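Local atomic coordinates of bifunctional enzyme cysn/cysc (Mycobacterium tuberculosis, PDB entry 4BZP), a protein that catalyses the ATP-dependent phosphorylation of adenosine-5'-phosphosulfate at its 3' position, the kinase step of sulfate activation, and is seen here with ADP bound. Residues 125-130 and 136-141; 50-53 and 57-60; 5-10 and 97-102. All blocks are in the same frame, centred on the assembly; numbering follows the deposited sequence.

Contact 1. Residues 125-130 and 136-141; sequences GLYAKA and THFTGI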
ATOM      1  N   GLY A 125     -15.234 -24.176   3.193  1.00  7.27           N
ATOM      2  CA  GLY A 125     -14.766 -25.556   3.263  1.00  6.87           C
ATOM      3  C   GLY A 125     -13.348 -25.724   3.735  1.00  7.36           C
ATOM      4  O   GLY A 125     -12.770 -26.798   3.598  1.00  8.10           O
ATOM      5  N   LEU A 126     -12.736 -24.713   4.329  1.00  6.31           N
ATOM      6  CA  LEU A 126     -11.371 -24.784   4.830  1.00  7.11           C
ATOM      7  C   LEU A 126     -11.286 -25.721   6.026  1.00  6.74           C
ATOM      8  O   LEU A 126     -10.290 -26.450   6.172  1.00  6.44           O
ATOM      9  CB  LEU A 126     -10.901 -23.374   5.268  1.00  8.03           C
ATOM     10  CG  LEU A 126     -10.805 -22.400   4.097  1.00  9.17           C
ATOM     11  CD1 LEU A 126     -10.452 -21.029   4.688  1.00  9.88           C
ATOM     12  CD2 LEU A 126      -9.782 -22.829   3.046  1.00 11.34           C
ATOM     13  N   TYR A 127     -12.274 -25.750   6.917  1.00  6.62           N
ATOM     14  CA  TYR A 127     -12.260 -26.704   8.057  1.00  6.54           C
ATOM     15  C   TYR A 127     -12.343 -28.104   7.491  1.00  6.93           C
ATOM     16  O   TYR A 127     -11.635 -28.988   7.989  1.00  7.10           O
ATOM     17  CB  TYR A 127     -13.383 -26.468   9.076  1.00  6.41           C
ATOM     18  CG  TYR A 127     -13.097 -25.286   9.978  1.00  6.46           C
ATOM     19  CD1 TYR A 127     -13.497 -24.029   9.610  1.00  6.44           C
ATOM     20  CD2 TYR A 127     -12.462 -25.448  11.193  1.00  7.18           C
ATOM     21  CE1 TYR A 127     -13.221 -22.924  10.443  1.00  5.98           C
ATOM     22  CE2 TYR A 127     -12.170 -24.407  12.019  1.00  6.86           C
ATOM     23  CZ  TYR A 127     -12.557 -23.122  11.645  1.00  6.38           C
ATOM     24  OH  TYR A 127     -12.204 -22.061  12.454  1.00  7.08           O
ATOM     25  N   ALA A 128     -13.203 -28.350   6.495  1.00  6.88           N
ATOM     26  CA  ALA A 128     -13.281 -29.720   5.919  1.00  7.10           C
ATOM     27  C   ALA A 128     -11.926 -30.112   5.338  1.00  7.47           C
ATOM     28  O   ALA A 128     -11.501 -31.263   5.522  1.00  8.75           O
ATOM     29  CB  ALA A 128     -14.369 -29.784   4.873  1.00  7.16           C
ATOM     30  N   LYS A 129     -11.227 -29.205   4.660  1.00  7.74           N
ATOM     31  CA  LYS A 129      -9.884 -29.536   4.156  1.00  8.55           C
ATOM     32  C   LYS A 129      -8.943 -29.824   5.327  1.00  8.83           C
ATOM     33  O   LYS A 129      -8.113 -30.810   5.270  1.00  9.09           O
ATOM     34  CB  LYS A 129      -9.314 -28.425   3.318  1.00 10.11           C
ATOM     35  CG  LYS A 129      -9.738 -28.414   1.900  1.00 12.85           C
ATOM     36  CD  LYS A 129      -8.814 -27.532   1.082  1.00 17.00           C
ATOM     37  CE  LYS A 129      -9.237 -27.378  -0.347  1.00 21.06           C
ATOM     38  NZ  LYS A 129      -8.026 -27.033  -1.139  1.00 23.29           N
ATOM     39  N   ALA A 130      -8.955 -29.032   6.380  1.00  8.87           N
ATOM     40  CA  ALA A 130      -8.045 -29.232   7.510  1.00  8.86           C
ATOM     41  C   ALA A 130      -8.281 -30.585   8.136  1.00 10.48           C
ATOM     42  O   ALA A 130      -7.314 -31.311   8.482  1.00 10.56           O
ATOM     43  CB  ALA A 130      -8.221 -28.119   8.539  1.00  8.99           C
ATOM     44  N   THR A 136      -2.482 -27.982   6.693  1.00 10.58           N
ATOM     45  CA  THR A 136      -1.879 -28.130   8.030  1.00 11.11           C
ATOM     46  C   THR A 136      -1.480 -26.719   8.552  1.00 10.75           C
ATOM     47  O   THR A 136      -1.488 -25.740   7.819  1.00 11.43           O
ATOM     48  CB  THR A 136      -0.658 -29.099   8.009  1.00 11.76           C
ATOM     49  OG1 THR A 136       0.291 -28.543   7.109  1.00 11.69           O
ATOM     50  CG2 THR A 136      -1.098 -30.491   7.533  1.00 11.77           C
ATOM     51  N   HIS A 137      -1.114 -26.676   9.830  1.00 11.92           N
ATOM     52  CA  HIS A 137      -0.872 -25.422  10.559  1.00 12.47           C
ATOM     53  C   HIS A 137      -2.056 -24.482  10.440  1.00 11.72           C
ATOM     54  O   HIS A 137      -1.908 -23.297  10.150  1.00 12.28           O
ATOM     55  CB  HIS A 137       0.405 -24.789  10.058  1.00 14.60           C
ATOM     56  CG  HIS A 137       1.590 -25.660  10.350  1.00 17.07           C
ATOM     57  ND1 HIS A 137       2.249 -25.609  11.555  1.00 21.42           N
ATOM     58  CD2 HIS A 137       2.167 -26.659   9.641  1.00 19.13           C
ATOM     59  CE1 HIS A 137       3.211 -26.522  11.566  1.00 21.86           C
ATOM     60  NE2 HIS A 137       3.174 -27.182  10.419  1.00 19.87           N
ATOM     61  N   PHE A 138      -3.236 -25.071  10.585  1.00  9.87           N
ATOM     62  CA  PHE A 138      -4.503 -24.354  10.484  1.00  9.46           C
ATOM     63  C   PHE A 138      -4.832 -23.848  11.887  1.00  8.93           C
ATOM     64  O   PHE A 138      -5.012 -24.627  12.852  1.00  8.30           O
ATOM     65  CB  PHE A 138      -5.579 -25.305  10.019  1.00  9.73           C
ATOM     66  CG  PHE A 138      -6.903 -24.657   9.730  1.00 11.13           C
ATOM     67  CD1 PHE A 138      -7.783 -24.355  10.734  1.00 12.47           C
ATOM     68  CD2 PHE A 138      -7.184 -24.297   8.463  1.00 12.62           C
ATOM     69  CE1 PHE A 138      -9.014 -23.775  10.419  1.00 13.38           C
ATOM     70  CE2 PHE A 138      -8.422 -23.739   8.132  1.00 15.04           C
ATOM     71  CZ  PHE A 138      -9.302 -23.456   9.143  1.00 13.26           C
ATOM     72  N   THR A 139      -4.926 -22.519  12.026  1.00  8.18           N
ATOM     73  CA  THR A 139      -5.156 -21.885  13.325  1.00  8.31           C
ATOM     74  C   THR A 139      -6.439 -22.411  13.967  1.00  8.08           C
ATOM     75  O   THR A 139      -7.497 -22.470  13.365  1.00  9.81           O
ATOM     76  CB  THR A 139      -5.240 -20.372  13.139  1.00  8.32           C
ATOM     77  OG1 THR A 139      -3.981 -19.896  12.646  1.00  8.99           O
ATOM     78  CG2 THR A 139      -5.563 -19.688  14.410  1.00  9.12           C
ATOM     79  N   GLY A 140      -6.323 -22.832  15.218  1.00  9.76           N
ATOM     80  CA  GLY A 140      -7.442 -23.393  15.966  1.00 11.76           C
ATOM     81  C   GLY A 140      -7.490 -24.903  15.983  1.00 12.85           C
ATOM     82  O   GLY A 140      -8.238 -25.499  16.789  1.00 14.75           O
ATOM     83  N   ILE A 141      -6.740 -25.531  15.097  1.00 12.78           N
ATOM     84  CA  ILE A 141      -6.714 -26.998  14.967  1.00 14.45           C
ATOM     85  C   ILE A 141      -5.316 -27.498  15.266  1.00 14.32           C
ATOM     86  O   ILE A 141      -5.103 -28.159  16.314  1.00 18.22           O
ATOM     87  CB  ILE A 141      -7.188 -27.481  13.606  1.00 14.88           C
ATOM     88  CG1 ILE A 141      -8.681 -27.173  13.464  1.00 15.86           C
ATOM     89  CG2 ILE A 141      -6.971 -28.998  13.492  1.00 16.14           C
ATOM     90  CD1 ILE A 141      -9.191 -27.408  12.098  1.00 15.83           C
TER
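Phe138 pushes the CE1 corner of its ring over one face of Tyr127, an edge-to-face pair with centroids 4.9 Å apart and planes at 65°. The closest approach, Phe138 CE1 to Tyr127 CE2 at 3.6 Å, lies toward the rim of the tyrosine ring rather than over its centre. With CG of Phe138 anti to the backbone N (chi1 -174°), the phenyl group extends from its loop to the helix and ends between three residues of 126-130. Ala130, one turn along from Leu126, sets its methyl over a face of the phenyl ring in a CH-pi contact, CB 4.2 Å from the Phe138 centroid and 23° off the normal. Leu126 comes to the ring edge instead, its CB 3.8 Å from Phe138 CE2. In this P-loop kinase fold the segment 125-130 begins a short helix, with Gly125 at its N-cap, and 136-141 belongs to the long connection that leads on to strand 153-155; the contact folds that connection back against the helix. Ile141 adds a second apolar anchor: its CD1 reaches Ala130 CB at 3.8 Å and also touches Tyr127 CD2. A backbone bond from Ile141 N to Phe138 O closes a turn that brings both apolar side chains to the helix. The tyrosine ring is tied down at its far end, where OH is hydrogen-bonded to the carbonyl O of Ser14, a residue of the ADP pocket, while Asp122 accepts bonds from the backbone N atoms of Tyr127 and Ala128 at the start of the helix.

Contact 2. Residues 50-53 and 57-60; sequences ADLG and ADRA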
ATOM      1  N   ALA A  50       2.938 -11.201  -3.582  1.00 14.32           N
ATOM      2  CA  ALA A  50       3.210 -12.379  -4.402  1.00 14.20           C
ATOM      3  C   ALA A  50       4.505 -13.083  -4.085  1.00 15.17           C
ATOM      4  O   ALA A  50       4.642 -14.257  -4.449  1.00 17.38           O
ATOM      5  CB  ALA A  50       3.148 -12.025  -5.887  1.00 15.22           C
ATOM      6  N   ASP A  51       5.467 -12.407  -3.496  1.00 13.74           N
ATOM      7  CA  ASP A  51       6.737 -13.004  -3.134  1.00 14.58           C
ATOM      8  C   ASP A  51       6.633 -13.914  -1.907  1.00 16.31           C
ATOM      9  O   ASP A  51       7.568 -14.695  -1.644  1.00 18.89           O
ATOM     10  CB  ASP A  51       7.775 -11.943  -2.868  1.00 14.25           C
ATOM     11  CG  ASP A  51       7.398 -10.982  -1.734  1.00 13.99           C
ATOM     12  OD1 ASP A  51       6.239 -10.494  -1.723  1.00 15.24           O
ATOM     13  OD2 ASP A  51       8.297 -10.702  -0.923  1.00 16.74           O
ATOM     14  N   LEU A  52       5.556 -13.807  -1.138  1.00 15.24           N
ATOM     15  CA  LEU A  52       5.444 -14.556   0.125  1.00 16.27           C
ATOM     16  C   LEU A  52       4.763 -15.894  -0.073  1.00 15.96           C
ATOM     17  O   LEU A  52       3.807 -16.032  -0.832  1.00 18.69           O
ATOM     18  CB  LEU A  52       4.612 -13.750   1.121  1.00 16.02           C
ATOM     19  CG  LEU A  52       5.236 -12.411   1.533  1.00 14.66           C
ATOM     20  CD1 LEU A  52       4.308 -11.701   2.547  1.00 14.19           C
ATOM     21  CD2 LEU A  52       6.581 -12.633   2.124  1.00 14.91           C
ATOM     22  N   GLY A  53       5.216 -16.853   0.727  1.00 16.27           N
ATOM     23  CA  GLY A  53       4.485 -18.123   0.872  1.00 17.90           C
ATOM     24  C   GLY A  53       3.781 -18.171   2.212  1.00 20.20           C
ATOM     25  O   GLY A  53       3.338 -17.136   2.745  1.00 19.29           O
ATOM     26  N   ALA A  57       7.163 -17.330   9.173  1.00 15.96           N
ATOM     27  CA  ALA A  57       7.785 -16.032   8.923  1.00 15.48           C
ATOM     28  C   ALA A  57       7.072 -15.265   7.848  1.00 14.61           C
ATOM     29  O   ALA A  57       6.834 -14.026   8.019  1.00 15.00           O
ATOM     30  CB  ALA A  57       9.242 -16.244   8.542  1.00 15.58           C
ATOM     31  N   ASP A  58       6.652 -15.944   6.795  1.00 15.09           N
ATOM     32  CA  ASP A  58       5.948 -15.312   5.712  1.00 14.32           C
ATOM     33  C   ASP A  58       4.562 -14.888   6.183  1.00 13.92           C
ATOM     34  O   ASP A  58       4.072 -13.829   5.778  1.00 13.81           O
ATOM     35  CB  ASP A  58       5.835 -16.202   4.499  1.00 16.55           C
ATOM     36  CG  ASP A  58       7.144 -16.263   3.694  1.00 19.55           C
ATOM     37  OD1 ASP A  58       8.156 -15.695   4.123  1.00 20.43           O
ATOM     38  OD2 ASP A  58       7.115 -16.909   2.629  1.00 25.26           O
ATOM     39  N   ARG A  59       3.916 -15.664   7.056  1.00 12.63           N
ATOM     40  CA  ARG A  59       2.630 -15.223   7.580  1.00 12.11           C
ATOM     41  C   ARG A  59       2.767 -13.961   8.458  1.00 11.86           C
ATOM     42  O   ARG A  59       1.911 -13.062   8.392  1.00  9.55           O
ATOM     43  CB  ARG A  59       1.995 -16.351   8.400  1.00 13.58           C
ATOM     44  CG  ARG A  59       1.535 -17.507   7.552  1.00 16.25           C
ATOM     45  CD  ARG A  59       0.868 -18.492   8.474  1.00 22.08           C
ATOM     46  NE  ARG A  59       0.655 -19.798   7.909  1.00 27.57           N
ATOM     47  CZ  ARG A  59      -0.125 -20.738   8.477  1.00 33.44           C
ATOM     48  NH1 ARG A  59      -0.811 -20.493   9.609  1.00 32.39           N
ATOM     49  NH2 ARG A  59      -0.232 -21.923   7.891  1.00 35.99           N
ATOM     50  N   ALA A  60       3.814 -13.850   9.251  1.00  9.64           N
ATOM     51  CA  ALA A  60       4.105 -12.697  10.044  1.00  9.46           C
ATOM     52  C   ALA A  60       4.410 -11.483   9.152  1.00  9.78           C
ATOM     53  O   ALA A  60       3.942 -10.364   9.410  1.00 10.17           O
ATOM     54  CB  ALA A  60       5.209 -12.887  11.041  1.00 10.17           C
TER
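The backbone of 50-53 runs as an irregular loop past the first turn of helix 56-75, coming nearest where the CA atoms of Leu52 and Asp58 stand 5.7 Å apart. Asp58 carries the contact from the helical side. Asp58 OD2 accepts a hydrogen bond from Gly53 N at 2.7 Å, with an N-H...O angle of 154°. The amide arrives on the anti side of the carboxylate oxygen, 33° out of the carboxylate plane. CG of Asp58 stands anti to the carbonyl carbon and beside the backbone N (chi1 -77°), which turns the carboxylate back toward the chain that precedes the helix. Asp58 CB lies 3.2 Å from Gly53 O. That carbonyl oxygen also accepts a hydrogen bond from Arg45, so both polar backbone atoms of Gly53 have partners. Leu52 lies across the same aspartate: its CD2 methyl is 4.0 Å from Asp58 OD1, and its other methyl, CD1, approaches the backbone O of Asp58 at 3.9 Å. The site is the N-terminal end of helix 56-75: Ser55, just before the helix, bonds Asp58 N through OG as an N-cap residue does, and from the first turn Asp58 reaches back to the loop. The contact lies at the surface, after helix 41-44 and beside the dimer interface, where Ala50 and Asp51 pack on Arg64 and Glu61 of the second subunit; within its own chain Leu52 continues along helix 56-75 onto Glu61, Asn62 and Arg65, and Asp51 makes a salt bridge to Arg65 of that helix.

Contact 3. Residues 5-10 and 97-102; sequences GKTVWF and KVHADA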
ATOM      1  N   GLY A   5      -7.709   8.986   8.337  1.00 12.87           N
ATOM      2  CA  GLY A   5      -8.569   7.864   8.636  1.00 10.78           C
ATOM      3  C   GLY A   5      -8.062   7.085   9.861  1.00  9.90           C
ATOM      4  O   GLY A   5      -7.265   7.577  10.649  1.00 10.21           O
ATOM      5  N   LYS A   6      -8.532   5.884   9.966  1.00  8.71           N
ATOM      6  CA  LYS A   6      -8.315   5.036  11.125  1.00  8.33           C
ATOM      7  C   LYS A   6      -8.328   3.627  10.628  1.00  7.54           C
ATOM      8  O   LYS A   6      -8.842   3.346   9.528  1.00  7.32           O
ATOM      9  CB  LYS A   6      -9.488   5.173  12.096  1.00  9.68           C
ATOM     10  CG  LYS A   6      -9.863   6.581  12.505  1.00 12.12           C
ATOM     11  CD  LYS A   6     -10.999   6.662  13.461  1.00 14.04           C
ATOM     12  CE  LYS A   6     -11.323   8.148  13.731  1.00 17.27           C
ATOM     13  NZ  LYS A   6     -12.612   8.199  14.471  1.00 20.82           N
ATOM     14  N   THR A   7      -7.837   2.710  11.469  1.00  6.64           N
ATOM     15  CA  THR A   7      -7.846   1.279  11.147  1.00  6.46           C
ATOM     16  C   THR A   7      -8.564   0.421  12.158  1.00  5.97           C
ATOM     17  O   THR A   7      -8.326   0.539  13.361  1.00  6.04           O
ATOM     18  CB  THR A   7      -6.409   0.731  10.976  1.00  6.06           C
ATOM     19  OG1 THR A   7      -5.807   1.419   9.856  1.00  5.73           O
ATOM     20  CG2 THR A   7      -6.353  -0.787  10.739  1.00  6.19           C
ATOM     21  N   VAL A   8      -9.459  -0.442  11.664  1.00  5.64           N
ATOM     22  CA  VAL A   8     -10.052  -1.492  12.444  1.00  6.27           C
ATOM     23  C   VAL A   8      -9.375  -2.803  12.083  1.00  5.79           C
ATOM     24  O   VAL A   8      -9.459  -3.239  10.934  1.00  6.66           O
ATOM     25  CB  VAL A   8     -11.564  -1.589  12.169  1.00  7.07           C
ATOM     26  CG1 VAL A   8     -12.171  -2.704  13.009  1.00  8.75           C
ATOM     27  CG2 VAL A   8     -12.236  -0.267  12.447  1.00  8.30           C
ATOM     28  N   TRP A   9      -8.706  -3.423  13.037  1.00  5.88           N
ATOM     29  CA  TRP A   9      -7.904  -4.636  12.853  1.00  6.11           C
ATOM     30  C   TRP A   9      -8.657  -5.760  13.500  1.00  6.22           C
ATOM     31  O   TRP A   9      -8.728  -5.865  14.765  1.00  6.20           O
ATOM     32  CB  TRP A   9      -6.538  -4.449  13.492  1.00  6.89           C
ATOM     33  CG  TRP A   9      -5.501  -5.454  13.154  1.00  7.66           C
ATOM     34  CD1 TRP A   9      -5.265  -6.606  13.781  1.00 10.27           C
ATOM     35  CD2 TRP A   9      -4.534  -5.358  12.076  1.00  8.15           C
ATOM     36  NE1 TRP A   9      -4.230  -7.270  13.156  1.00 10.98           N
ATOM     37  CE2 TRP A   9      -3.747  -6.502  12.131  1.00  8.60           C
ATOM     38  CE3 TRP A   9      -4.258  -4.413  11.091  1.00  7.43           C
ATOM     39  CZ2 TRP A   9      -2.688  -6.725  11.217  1.00  8.41           C
ATOM     40  CZ3 TRP A   9      -3.219  -4.678  10.203  1.00  8.46           C
ATOM     41  CH2 TRP A   9      -2.502  -5.799  10.288  1.00  8.10           C
ATOM     42  N   PHE A  10      -9.257  -6.626  12.701  0.50  5.84           N
ATOM     43  CA  PHE A  10      -9.917  -7.760  13.246  0.50  5.96           C
ATOM     44  C   PHE A  10      -8.933  -8.824  13.683  0.50  6.25           C
ATOM     45  O   PHE A  10      -7.709  -8.892  13.349  0.50  6.37           O
ATOM     46  CB  PHE A  10     -10.888  -8.361  12.255  0.50  5.92           C
ATOM     47  CG  PHE A  10     -12.057  -7.497  11.963  0.50  5.69           C
ATOM     48  CD1 PHE A  10     -11.974  -6.522  10.992  0.50  6.06           C
ATOM     49  CD2 PHE A  10     -13.234  -7.633  12.676  0.50  6.02           C
ATOM     50  CE1 PHE A  10     -13.037  -5.689  10.751  0.50  5.93           C
ATOM     51  CE2 PHE A  10     -14.298  -6.800  12.440  0.50  5.77           C
ATOM     52  CZ  PHE A  10     -14.220  -5.860  11.429  0.50  5.95           C
ATOM     53  N   LYS A  97       1.513  -0.872  16.942  1.00  7.16           N
ATOM     54  CA  LYS A  97       2.659   0.054  17.095  1.00  8.43           C
ATOM     55  C   LYS A  97       2.927   0.755  15.763  1.00  7.99           C
ATOM     56  O   LYS A  97       3.243   1.958  15.736  1.00  8.48           O
ATOM     57  CB  LYS A  97       3.882  -0.713  17.566  1.00  9.87           C
ATOM     58  CG  LYS A  97       5.111   0.171  17.604  1.00 14.05           C
ATOM     59  CD  LYS A  97       6.237  -0.602  18.235  1.00 17.95           C
ATOM     60  CE  LYS A  97       7.547   0.157  18.046  1.00 22.32           C
ATOM     61  NZ  LYS A  97       7.404   1.485  18.671  1.00 25.28           N
ATOM     62  N   VAL A  98       2.825   0.103  14.622  1.00  7.68           N
ATOM     63  CA  VAL A  98       2.973   0.753  13.348  1.00  7.18           C
ATOM     64  C   VAL A  98       1.996   1.928  13.262  1.00  7.27           C
ATOM     65  O   VAL A  98       2.332   3.013  12.748  1.00  7.38           O
ATOM     66  CB  VAL A  98       2.810  -0.251  12.168  1.00  7.75           C
ATOM     67  CG1 VAL A  98       2.638   0.449  10.849  1.00  8.45           C
ATOM     68  CG2 VAL A  98       4.020  -1.190  12.093  1.00  8.20           C
ATOM     69  N   HIS A  99       0.762   1.697  13.647  1.00  7.25           N
ATOM     70  CA  HIS A  99      -0.258   2.758  13.594  1.00  7.31           C
ATOM     71  C   HIS A  99       0.051   3.858  14.587  1.00  8.05           C
ATOM     72  O   HIS A  99       0.025   5.046  14.192  1.00  8.18           O
ATOM     73  CB  HIS A  99      -1.632   2.158  13.845  1.00  7.64           C
ATOM     74  CG  HIS A  99      -2.176   1.453  12.649  1.00  8.23           C
ATOM     75  ND1 HIS A  99      -1.689   0.233  12.221  1.00  7.74           N
ATOM     76  CD2 HIS A  99      -3.101   1.824  11.746  1.00  8.43           C
ATOM     77  CE1 HIS A  99      -2.330  -0.123  11.119  1.00  8.54           C
ATOM     78  NE2 HIS A  99      -3.178   0.836  10.798  1.00  8.51           N
ATOM     79  N   ALA A 100       0.397   3.507  15.803  1.00  8.46           N
ATOM     80  CA  ALA A 100       0.662   4.541  16.809  1.00  8.25           C
ATOM     81  C   ALA A 100       1.861   5.382  16.389  1.00  8.39           C
ATOM     82  O   ALA A 100       1.836   6.612  16.597  1.00  8.97           O
ATOM     83  CB  ALA A 100       0.885   3.886  18.160  1.00  8.38           C
ATOM     84  N   ASP A 101       2.890   4.754  15.861  1.00  8.52           N
ATOM     85  CA  ASP A 101       4.080   5.507  15.411  1.00  9.26           C
ATOM     86  C   ASP A 101       3.710   6.504  14.316  1.00 10.18           C
ATOM     87  O   ASP A 101       4.353   7.592  14.214  1.00 11.11           O
ATOM     88  CB  ASP A 101       5.171   4.580  14.883  1.00  9.99           C
ATOM     89  CG  ASP A 101       5.886   3.758  15.937  1.00 11.55           C
ATOM     90  OD1 ASP A 101       5.801   4.046  17.127  1.00 12.55           O
ATOM     91  OD2 ASP A 101       6.572   2.804  15.502  1.00 14.32           O
ATOM     92  N   ALA A 102       2.728   6.169  13.477  1.00  9.39           N
ATOM     93  CA  ALA A 102       2.229   7.039  12.415  1.00  9.40           C
ATOM     94  C   ALA A 102       1.173   8.035  12.834  1.00 10.08           C
ATOM     95  O   ALA A 102       0.683   8.825  11.980  1.00 13.05           O
ATOM     96  CB  ALA A 102       1.689   6.171  11.309  1.00  9.76           C
TER
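The imidazole of His99 meets Thr7 at its edge, near the ring plane, through NE2, while the ring of Phe106 also packs against it with the planes at about 55°. Thr7 lies on strand 6-11, the central strand of the parallel five-stranded sheet of a P-loop kinase, and His99 lies near the end of helix 89-101, which packs on the sheet; the contact thus ties helix 89-101 to the strand that leads into the P-loop. Thr7 OG1 and His99 NE2 are hydrogen-bonded at 2.9 Å, and either could be the donor. The two side chains cross at about a right angle. His99 NE2 meets OG1 nearly perpendicular to the CB-OG1 bond of Thr7, which brings Thr7 CB to 3.2 Å from His99 NE2; the methyl CG2 of Thr7 is 3.6 Å from the same nitrogen. The threonine torsion that places OG1 anti to the carbonyl carbon (chi1 -63°) sets the hydroxyl at the NE2 edge of the imidazole. The other ring nitrogen, ND1, is hydrogen-bonded to the carbonyl O of Ala95 one turn back in the helix, and the two bonds together fix the rotation of the ring. Both residues are buried, so this pairing gives the threonine hydroxyl and the imidazole nitrogen polar partners inside the protein. Backbone bonds join Thr7 to Asp105 and Phe107 on one side, whereas its neighbours Lys6 and Val8 bond Val80 of strand 79-82; Thr71 of helix 56-75 touches His99. Beside NE2 on the imidazole, the carbon CD2 of His99 lies 3.3 Å from Thr7 OG1.

Contacts 1 and 2 adjoin, their centres 18 Å apart, and are joined by a probable hydrogen bond of 3.1 Å from Arg59 NH1 on helix 56-75 to His137 O in the 136-141 loop. Contact 3 stands apart: its nearest atoms are about 8 Å from those of contact 2 and about 11 Å from those of contact 1, which lies across the chain's centre. In sequence, contact 2 falls between the two segments of contact 3, and contact 1 follows both. The Leu126 side chain of contact 1 lies about 7 Å from the bound ADP without touching it, and strand 6-11 of contact 3 leads into the pocket residues from Leu13 on.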